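Long-range contact in glycoside hydrolase family 16 protein (PDB 7KR6), which probably hydrolyses mixed-linkage beta-glucans as an endo-glucanase, here covalently labelled by a 2-fluoro oligosaccharide: residues W139-E152 with Q164-H178. The protein carries 1 engineered substitution. Residues are numbered along the deposited sequence; the frame is centred on the assembly and turned at random.
Sequences WPACGEIDIMAMGE and QVNTAIHYGPSAAAH. Engineered in segment 139-152: Ala149 (natural residue Glu). With G2F (2-deoxy-2-fluoro-alpha-D-glucopyranose), chain C; BGC (beta-D-glucopyranose), chain B.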
ATOM      1  N   TRP A 139     -14.196   1.328  12.921  1.00 32.17           N
ATOM      2  CA  TRP A 139     -13.181   1.408  11.827  1.00 29.71           C
ATOM      3  C   TRP A 139     -13.641   0.469  10.730  1.00 27.67           C
ATOM      4  O   TRP A 139     -14.035  -0.662  11.010  1.00 29.95           O
ATOM      5  CB  TRP A 139     -11.775   1.035  12.344  1.00 28.86           C
ATOM      6  CG  TRP A 139     -10.662   1.205  11.349  1.00 25.52           C
ATOM      7  CD1 TRP A 139      -9.792   2.265  11.212  1.00 24.01           C
ATOM      8  CD2 TRP A 139     -10.280   0.251  10.354  1.00 23.38           C
ATOM      9  NE1 TRP A 139      -8.937   2.050  10.168  1.00 24.97           N
ATOM     10  CE2 TRP A 139      -9.180   0.793   9.648  1.00 22.92           C
ATOM     11  CE3 TRP A 139     -10.775  -1.007   9.989  1.00 24.53           C
ATOM     12  CZ2 TRP A 139      -8.601   0.120   8.587  1.00 25.80           C
ATOM     13  CZ3 TRP A 139     -10.178  -1.683   8.951  1.00 25.17           C
ATOM     14  CH2 TRP A 139      -9.111  -1.118   8.255  1.00 27.59           C
ATOM     15  N   PRO A 140     -13.549   0.816   9.426  1.00 22.57           N
ATOM     16  CA  PRO A 140     -12.995   2.078   8.956  1.00 20.87           C
ATOM     17  C   PRO A 140     -14.027   3.181   8.747  1.00 20.41           C
ATOM     18  O   PRO A 140     -13.688   4.230   8.251  1.00 20.07           O
ATOM     19  CB  PRO A 140     -12.420   1.678   7.587  1.00 21.75           C
ATOM     20  CG  PRO A 140     -13.387   0.645   7.072  1.00 22.49           C
ATOM     21  CD  PRO A 140     -13.860  -0.080   8.315  1.00 21.94           C
ATOM     22  N   ALA A 141     -15.282   2.946   9.128  1.00 20.95           N
ATOM     23  CA  ALA A 141     -16.332   3.955   8.870  1.00 23.63           C
ATOM     24  C   ALA A 141     -16.141   5.214   9.721  1.00 21.24           C
ATOM     25  O   ALA A 141     -16.756   6.248   9.411  1.00 23.27           O
ATOM     26  CB  ALA A 141     -17.677   3.312   9.122  1.00 25.61           C
ATOM     27  N   CYS A 142     -15.350   5.172  10.808  1.00 20.11           N
ATOM     28  CA  CYS A 142     -15.014   6.398  11.565  1.00 21.96           C
ATOM     29  C   CYS A 142     -14.010   7.247  10.777  1.00 20.94           C
ATOM     30  O   CYS A 142     -13.924   8.422  11.056  1.00 21.01           O
ATOM     31  CB  CYS A 142     -14.445   6.062  12.922  1.00 22.43           C
ATOM     32  SG  CYS A 142     -13.034   4.927  12.845  1.00 22.41           S
ATOM     33  N   GLY A 143     -13.321   6.651   9.791  1.00 19.35           N
ATOM     34  CA  GLY A 143     -12.245   7.338   9.063  1.00 19.16           C
ATOM     35  C   GLY A 143     -10.949   7.261   9.848  1.00 18.21           C
ATOM     36  O   GLY A 143     -10.956   7.256  11.092  1.00 18.50           O
ATOM     37  N   GLU A 144      -9.831   7.153   9.138  1.00 17.90           N
ATOM     38  CA  GLU A 144      -8.509   7.119   9.762  1.00 16.21           C
ATOM     39  C   GLU A 144      -7.550   7.932   8.883  1.00 16.01           C
ATOM     40  O   GLU A 144      -7.553   7.751   7.615  1.00 17.06           O
ATOM     41  CB  GLU A 144      -7.996   5.694   9.902  1.00 16.97           C
ATOM     42  CG  GLU A 144      -6.866   5.521  10.879  1.00 18.14           C
ATOM     43  CD  GLU A 144      -5.605   4.923  10.293  1.00 18.72           C
ATOM     44  OE1 GLU A 144      -5.162   3.869  10.805  1.00 18.69           O
ATOM     45  OE2 GLU A 144      -5.113   5.465   9.267  1.00 19.58           O
ATOM     46  N   ILE A 145      -6.783   8.798   9.521  1.00 16.36           N
ATOM     47  CA  ILE A 145      -5.652   9.524   8.878  1.00 16.66           C
ATOM     48  C   ILE A 145      -4.388   9.055   9.568  1.00 17.81           C
ATOM     49  O   ILE A 145      -4.246   9.278  10.766  1.00 18.34           O
ATOM     50  CB  ILE A 145      -5.782  11.047   8.955  1.00 16.98           C
ATOM     51  CG1 ILE A 145      -7.140  11.536   8.458  1.00 17.75           C
ATOM     52  CG2 ILE A 145      -4.639  11.655   8.186  1.00 18.38           C
ATOM     53  CD1 ILE A 145      -7.385  12.971   8.803  1.00 20.00           C
ATOM     54  N   ASP A 146      -3.531   8.380   8.816  1.00 17.55           N
ATOM     55  CA  ASP A 146      -2.203   7.969   9.297  1.00 17.68           C
ATOM     56  C   ASP A 146      -1.253   9.070   8.860  1.00 17.06           C
ATOM     57  O   ASP A 146      -0.825   9.063   7.721  1.00 17.94           O
ATOM     58  CB  ASP A 146      -1.886   6.564   8.849  1.00 17.65           C
ATOM     59  CG  ASP A 146      -0.663   5.978   9.472  1.00 27.93           C
ATOM     60  OD1 ASP A 146      -0.192   6.538  10.506  1.00 27.51           O
ATOM     61  OD2 ASP A 146      -0.294   4.862   8.935  1.00 33.00           O
ATOM     62  N   ILE A 147      -0.938   9.993   9.773  1.00 17.42           N
ATOM     63  CA  ILE A 147      -0.125  11.177   9.415  1.00 16.96           C
ATOM     64  C   ILE A 147       1.298  10.680   9.109  1.00 17.07           C
ATOM     65  O   ILE A 147       1.871  11.024   8.066  1.00 17.93           O
ATOM     66  CB  ILE A 147      -0.122  12.247  10.516  1.00 17.59           C
ATOM     67  CG1 ILE A 147      -1.521  12.812  10.762  1.00 18.70           C
ATOM     68  CG2 ILE A 147       0.860  13.349  10.173  1.00 18.94           C
ATOM     69  CD1 ILE A 147      -1.623  13.641  11.998  1.00 17.44           C
ATOM     70  N   MET A 148       1.811   9.874  10.011  1.00 18.10           N
ATOM     71  CA  MET A 148       3.159   9.293   9.833  1.00 18.76           C
ATOM     72  C   MET A 148       3.148   7.912  10.460  1.00 18.48           C
ATOM     73  O   MET A 148       2.635   7.729  11.551  1.00 19.75           O
ATOM     74  CB  MET A 148       4.194  10.196  10.515  1.00 23.71           C
ATOM     75  CG  MET A 148       5.638   9.650  10.627  1.00 28.34           C
ATOM     76  SD  MET A 148       5.919   8.431  11.926  1.00 25.72           S
ATOM     77  CE  MET A 148       5.818   9.437  13.409  1.00 26.69           C
ATOM     78  N   ALA A 149       3.768   6.970   9.762  1.00 16.53           N
ATOM     79  CA  ALA A 149       4.179   5.680  10.307  1.00 18.22           C
ATOM     80  C   ALA A 149       5.547   5.367   9.727  1.00 14.76           C
ATOM     81  O   ALA A 149       5.815   5.738   8.582  1.00 16.78           O
ATOM     82  CB  ALA A 149       3.203   4.615   9.961  1.00 18.39           C
ATOM     83  N   MET A 150       6.379   4.728  10.526  1.00 17.03           N
ATOM     84  CA  MET A 150       7.645   4.139   9.993  1.00 16.94           C
ATOM     85  C   MET A 150       7.657   2.668  10.358  1.00 16.40           C
ATOM     86  O   MET A 150       6.858   2.201  11.192  1.00 16.45           O
ATOM     87  CB  MET A 150       8.867   4.858  10.555  1.00 18.18           C
ATOM     88  CG  MET A 150       8.881   6.306  10.171  1.00 19.19           C
ATOM     89  SD  MET A 150      10.418   7.177  10.467  1.00 18.93           S
ATOM     90  CE  MET A 150      11.342   6.647   9.022  1.00 18.53           C
ATOM     91  N   GLY A 151       8.542   1.913   9.715  1.00 16.51           N
ATOM     92  CA  GLY A 151       8.675   0.482  10.052  1.00 17.08           C
ATOM     93  C   GLY A 151       8.190  -0.432   8.939  1.00 17.77           C
ATOM     94  O   GLY A 151       8.153  -1.659   9.156  1.00 18.48           O
ATOM     95  N   GLU A 152       7.736   0.080   7.791  1.00 18.95           N
ATOM     96  CA  GLU A 152       7.085  -0.777   6.762  1.00 18.97           C
ATOM     97  C   GLU A 152       8.056  -1.840   6.234  1.00 19.34           C
ATOM     98  O   GLU A 152       9.265  -1.538   6.123  1.00 19.77           O
ATOM     99  CB  GLU A 152       6.555   0.085   5.620  1.00 20.41           C
ATOM    100  CG  GLU A 152       5.503  -0.600   4.760  1.00 22.76           C
ATOM    101  CD  GLU A 152       6.063  -1.298   3.526  1.00 31.33           C
ATOM    102  OE1 GLU A 152       5.480  -2.273   3.087  1.00 37.60           O
ATOM    103  OE2 GLU A 152       7.147  -0.908   3.070  1.00 31.82           O
ATOM    104  N   GLN A 164      12.252   5.950   5.502  1.00 18.63           N
ATOM    105  CA  GLN A 164      11.028   5.598   4.746  1.00 19.44           C
ATOM    106  C   GLN A 164       9.788   5.863   5.598  1.00 16.90           C
ATOM    107  O   GLN A 164       9.577   5.177   6.632  1.00 21.08           O
ATOM    108  CB  GLN A 164      11.053   4.158   4.266  1.00 20.05           C
ATOM    109  CG  GLN A 164       9.871   3.916   3.362  1.00 23.07           C
ATOM    110  CD  GLN A 164       9.796   2.477   2.948  1.00 26.60           C
ATOM    111  OE1 GLN A 164      10.672   1.995   2.230  1.00 29.86           O
ATOM    112  NE2 GLN A 164       8.786   1.810   3.460  1.00 31.73           N
ATOM    113  N   VAL A 165       8.966   6.790   5.125  1.00 18.50           N
ATOM    114  CA  VAL A 165       7.730   7.170   5.825  1.00 17.57           C
ATOM    115  C   VAL A 165       6.543   6.712   4.992  1.00 17.46           C
ATOM    116  O   VAL A 165       6.554   6.848   3.760  1.00 18.69           O
ATOM    117  CB  VAL A 165       7.660   8.680   6.063  1.00 19.30           C
ATOM    118  CG1 VAL A 165       6.344   9.057   6.700  1.00 18.93           C
ATOM    119  CG2 VAL A 165       8.818   9.150   6.919  1.00 22.53           C
ATOM    120  N   ASN A 166       5.519   6.276   5.692  1.00 18.40           N
ATOM    121  CA  ASN A 166       4.236   5.855   5.113  1.00 18.73           C
ATOM    122  C   ASN A 166       3.166   6.807   5.626  1.00 17.69           C
ATOM    123  O   ASN A 166       3.200   7.131   6.811  1.00 18.70           O
ATOM    124  CB  ASN A 166       3.985   4.407   5.510  1.00 20.88           C
ATOM    125  CG  ASN A 166       4.690   3.461   4.545  1.00 25.85           C
ATOM    126  OD1 ASN A 166       5.933   3.270   4.594  1.00 28.55           O
ATOM    127  ND2 ASN A 166       3.906   2.908   3.628  1.00 26.19           N
ATOM    128  N   THR A 167       2.313   7.272   4.764  1.00 15.66           N
ATOM    129  CA  THR A 167       1.128   8.048   5.186  1.00 15.90           C
ATOM    130  C   THR A 167      -0.077   7.423   4.475  1.00 17.12           C
ATOM    131  O   THR A 167       0.080   6.872   3.359  1.00 18.37           O
ATOM    132  CB  THR A 167       1.354   9.528   4.912  1.00 17.65           C
ATOM    133  OG1 THR A 167       0.203  10.247   5.383  1.00 18.83           O
ATOM    134  CG2 THR A 167       1.524   9.811   3.437  1.00 18.34           C
ATOM    135  N   ALA A 168      -1.269   7.488   5.056  1.00 16.60           N
ATOM    136  CA  ALA A 168      -2.403   6.745   4.523  1.00 15.45           C
ATOM    137  C   ALA A 168      -3.722   7.352   4.994  1.00 14.94           C
ATOM    138  O   ALA A 168      -3.750   7.957   6.076  1.00 17.02           O
ATOM    139  CB  ALA A 168      -2.378   5.287   4.879  1.00 18.43           C
ATOM    140  N   ILE A 169      -4.774   7.080   4.241  1.00 15.88           N
ATOM    141  CA  ILE A 169      -6.156   7.289   4.732  1.00 17.04           C
ATOM    142  C   ILE A 169      -6.912   5.983   4.544  1.00 18.51           C
ATOM    143  O   ILE A 169      -6.736   5.285   3.519  1.00 18.24           O
ATOM    144  CB  ILE A 169      -6.877   8.517   4.109  1.00 17.14           C
ATOM    145  CG1 ILE A 169      -6.867   8.520   2.574  1.00 18.53           C
ATOM    146  CG2 ILE A 169      -6.318   9.823   4.662  1.00 18.23           C
ATOM    147  CD1 ILE A 169      -7.733   9.619   1.958  1.00 18.63           C
ATOM    148  N   HIS A 170      -7.784   5.670   5.490  1.00 17.22           N
ATOM    149  CA  HIS A 170      -8.670   4.496   5.459  1.00 16.92           C
ATOM    150  C   HIS A 170     -10.110   4.970   5.696  1.00 17.42           C
ATOM    151  O   HIS A 170     -10.319   5.838   6.529  1.00 18.37           O
ATOM    152  CB  HIS A 170      -8.287   3.498   6.529  1.00 16.76           C
ATOM    153  CG  HIS A 170      -6.889   2.997   6.467  1.00 18.19           C
ATOM    154  ND1 HIS A 170      -6.598   1.690   6.104  1.00 20.81           N
ATOM    155  CD2 HIS A 170      -5.727   3.603   6.761  1.00 17.58           C
ATOM    156  CE1 HIS A 170      -5.299   1.524   6.192  1.00 19.57           C
ATOM    157  NE2 HIS A 170      -4.732   2.669   6.594  1.00 18.51           N
ATOM    158  N   TYR A 171     -11.057   4.378   4.998  1.00 17.62           N
ATOM    159  CA  TYR A 171     -12.456   4.833   5.013  1.00 17.76           C
ATOM    160  C   TYR A 171     -13.318   3.742   4.390  1.00 20.19           C
ATOM    161  O   TYR A 171     -12.832   2.656   4.056  1.00 19.63           O
ATOM    162  CB  TYR A 171     -12.514   6.200   4.325  1.00 18.67           C
ATOM    163  CG  TYR A 171     -11.965   6.231   2.928  1.00 19.34           C
ATOM    164  CD1 TYR A 171     -10.614   6.418   2.705  1.00 20.84           C
ATOM    165  CD2 TYR A 171     -12.778   6.060   1.805  1.00 19.84           C
ATOM    166  CE1 TYR A 171     -10.082   6.404   1.427  1.00 18.96           C
ATOM    167  CE2 TYR A 171     -12.273   6.088   0.517  1.00 19.81           C
ATOM    168  CZ  TYR A 171     -10.904   6.259   0.317  1.00 19.62           C
ATOM    169  OH  TYR A 171     -10.403   6.297  -0.973  1.00 20.18           O
ATOM    170  N   GLY A 172     -14.621   4.000   4.326  1.00 20.66           N
ATOM    171  CA  GLY A 172     -15.593   3.030   3.779  1.00 21.70           C
ATOM    172  C   GLY A 172     -16.564   2.603   4.860  1.00 24.25           C
ATOM    173  O   GLY A 172     -16.293   2.788   6.039  1.00 20.83           O
ATOM    174  N   PRO A 173     -17.765   2.129   4.456  1.00 26.58           N
ATOM    175  CA  PRO A 173     -18.830   1.936   5.427  1.00 27.12           C
ATOM    176  C   PRO A 173     -18.707   0.734   6.369  1.00 28.75           C
ATOM    177  O   PRO A 173     -19.456   0.720   7.383  1.00 31.78           O
ATOM    178  CB  PRO A 173     -20.092   1.832   4.550  1.00 30.31           C
ATOM    179  CG  PRO A 173     -19.590   1.363   3.205  1.00 27.65           C
ATOM    180  CD  PRO A 173     -18.203   1.990   3.067  1.00 29.40           C
ATOM    181  N   SER A 174     -17.797  -0.204   6.109  1.00 24.29           N
ATOM    182  CA  SER A 174     -17.569  -1.396   6.952  1.00 28.44           C
ATOM    183  C   SER A 174     -16.198  -1.972   6.628  1.00 29.32           C
ATOM    184  O   SER A 174     -15.650  -1.569   5.601  1.00 28.01           O
ATOM    185  CB  SER A 174     -18.631  -2.439   6.664  1.00 32.03           C
ATOM    186  OG  SER A 174     -18.356  -2.995   5.388  1.00 33.57           O
ATOM    187  N   ALA A 175     -15.728  -2.937   7.411  1.00 31.64           N
ATOM    188  CA  ALA A 175     -14.462  -3.658   7.171  1.00 30.82           C
ATOM    189  C   ALA A 175     -14.549  -4.383   5.823  1.00 35.22           C
ATOM    190  O   ALA A 175     -13.524  -4.430   5.101  1.00 28.64           O
ATOM    191  CB  ALA A 175     -14.145  -4.626   8.283  1.00 33.49           C
ATOM    192  N   ALA A 176     -15.724  -4.910   5.480  1.00 30.65           N
ATOM    193  CA  ALA A 176     -15.971  -5.637   4.211  1.00 33.30           C
ATOM    194  C   ALA A 176     -15.816  -4.681   3.023  1.00 32.01           C
ATOM    195  O   ALA A 176     -15.515  -5.163   1.886  1.00 37.10           O
ATOM    196  CB  ALA A 176     -17.361  -6.263   4.232  1.00 36.05           C
ATOM    197  N   ALA A 177     -16.040  -3.379   3.236  1.00 27.50           N
ATOM    198  CA  ALA A 177     -16.095  -2.331   2.186  1.00 26.30           C
ATOM    199  C   ALA A 177     -14.966  -1.309   2.454  1.00 21.01           C
ATOM    200  O   ALA A 177     -15.128  -0.120   2.124  1.00 24.92           O
ATOM    201  CB  ALA A 177     -17.424  -1.651   2.191  1.00 26.56           C
ATOM    202  N   HIS A 178     -13.875  -1.803   2.997  1.00 24.36           N
ATOM    203  CA  HIS A 178     -12.670  -1.008   3.386  1.00 22.56           C
ATOM    204  C   HIS A 178     -12.034  -0.415   2.131  1.00 21.69           C
ATOM    205  O   HIS A 178     -11.866  -1.139   1.112  1.00 23.64           O
ATOM    206  CB  HIS A 178     -11.683  -1.890   4.138  1.00 24.79           C
ATOM    207  CG  HIS A 178     -10.354  -1.264   4.420  1.00 25.10           C
ATOM    208  ND1 HIS A 178      -9.199  -1.780   3.906  1.00 28.50           N
ATOM    209  CD2 HIS A 178     -10.003  -0.142   5.084  1.00 24.29           C
ATOM    210  CE1 HIS A 178      -8.176  -1.066   4.328  1.00 27.89           C
ATOM    211  NE2 HIS A 178      -8.642  -0.034   5.040  1.00 22.87           N
TER
HETATM  212  C1  G2F C   1      -4.081   3.132  10.238  1.00 17.26           C
HETATM  213  C2  G2F C   1      -4.511   1.706  10.285  1.00 18.10           C
HETATM  214  C3  G2F C   1      -4.536   1.176  11.704  1.00 17.79           C
HETATM  215  C4  G2F C   1      -3.149   1.323  12.277  1.00 16.81           C
HETATM  216  C5  G2F C   1      -2.814   2.847  12.250  1.00 17.43           C
HETATM  217  C6  G2F C   1      -1.499   3.269  12.864  1.00 18.70           C
HETATM  218  O3  G2F C   1      -4.984  -0.175  11.717  1.00 18.78           O
HETATM  219  O4  G2F C   1      -3.157   0.755  13.634  1.00 18.64           O
HETATM  220  O5  G2F C   1      -2.840   3.385  10.913  1.00 18.90           O
HETATM  221  O6  G2F C   1      -0.404   2.447  12.311  1.00 19.33           O
HETATM  222  F2  G2F C   1      -5.751   1.580   9.589  1.00 20.54           F
HETATM  223  C2  BGC B   2      -6.624  -1.913  11.871  1.00 17.88           C
HETATM  224  C3  BGC B   2      -8.103  -2.077  12.307  1.00 19.17           C
HETATM  225  C4  BGC B   2      -8.409  -1.356  13.602  1.00 20.04           C
HETATM  226  C5  BGC B   2      -7.993   0.127  13.547  1.00 19.09           C
HETATM  227  C6  BGC B   2      -8.172   0.896  14.832  1.00 18.52           C
HETATM  228  C1  BGC B   2      -6.347  -0.434  11.921  1.00 18.49           C
HETATM  229  O2  BGC B   2      -6.347  -2.475  10.623  1.00 20.15           O
HETATM  230  O3  BGC B   2      -8.312  -3.492  12.375  1.00 21.33           O
HETATM  231  O4  BGC B   2      -9.832  -1.474  13.882  1.00 22.69           O
HETATM  232  O5  BGC B   2      -6.577   0.173  13.182  1.00 19.34           O
HETATM  233  O6  BGC B   2      -7.398   0.295  15.900  1.00 21.37           O
HETATM  234  O   HOH W   1      -1.800   2.807   7.358  1.00 24.88           O
HETATM  235  O   HOH W   2      10.673   2.911   7.990  1.00 18.76           O
HETATM  236  O   HOH W   3       7.755   2.956   6.598  1.00 20.93           O
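Glu144 and His170 lie side by side on the glycan face of two antiparallel strands. Glu144 OE1 is covalently bonded to C1 of the fluoroglucose at 1.4 Å, the glycosyl-enzyme ester of a retaining glycosidase; the ester's carbonyl oxygen, Glu144 OE2, is 3.2 Å from His170 CD2, and the ester plane is turned 69° from the imidazole. The fluorine of that sugar sits over the centre of one face of the His170 ring, 3.3 Å above its plane, and Trp139 NE1, buried without a hydrogen-bonding partner, also lies close to it. His170 is held at both nitrogens: ND1 pairs with His178 NE2 at 2.9 Å, and NE2 shares a water with Asp146 OD2, which fixes the ring's rotation. Trp139 CH2 in turn rests over a face of the His178 ring. The chi1 of Trp139, -175°, sets CG opposite the backbone N and swings the indole back toward the second strand, with Pro140 CB over one face and the adjacent glucose over the other.

Behind this first shell, paired backbone bonds join Glu144 to His170 and Asp146 to Ala168. The register with 164-171 shifts by one between Asp146 and Ala149; the extra residue is a classic bulge against strand 125-133, Ile147 and Met148 both opposite Phe129. Asp146 O accepts both Ala168 N and Thr167 OG1, and hydrogen-bonded pairing returns at Ala149 with Asn166. This is the bulged E-x-D-x-x-E motif of family 16: Glu144 the nucleophile, Asp146 on the same face, and engineered Ala149 replacing a Glu that, as in relatives, is probably the general acid/base.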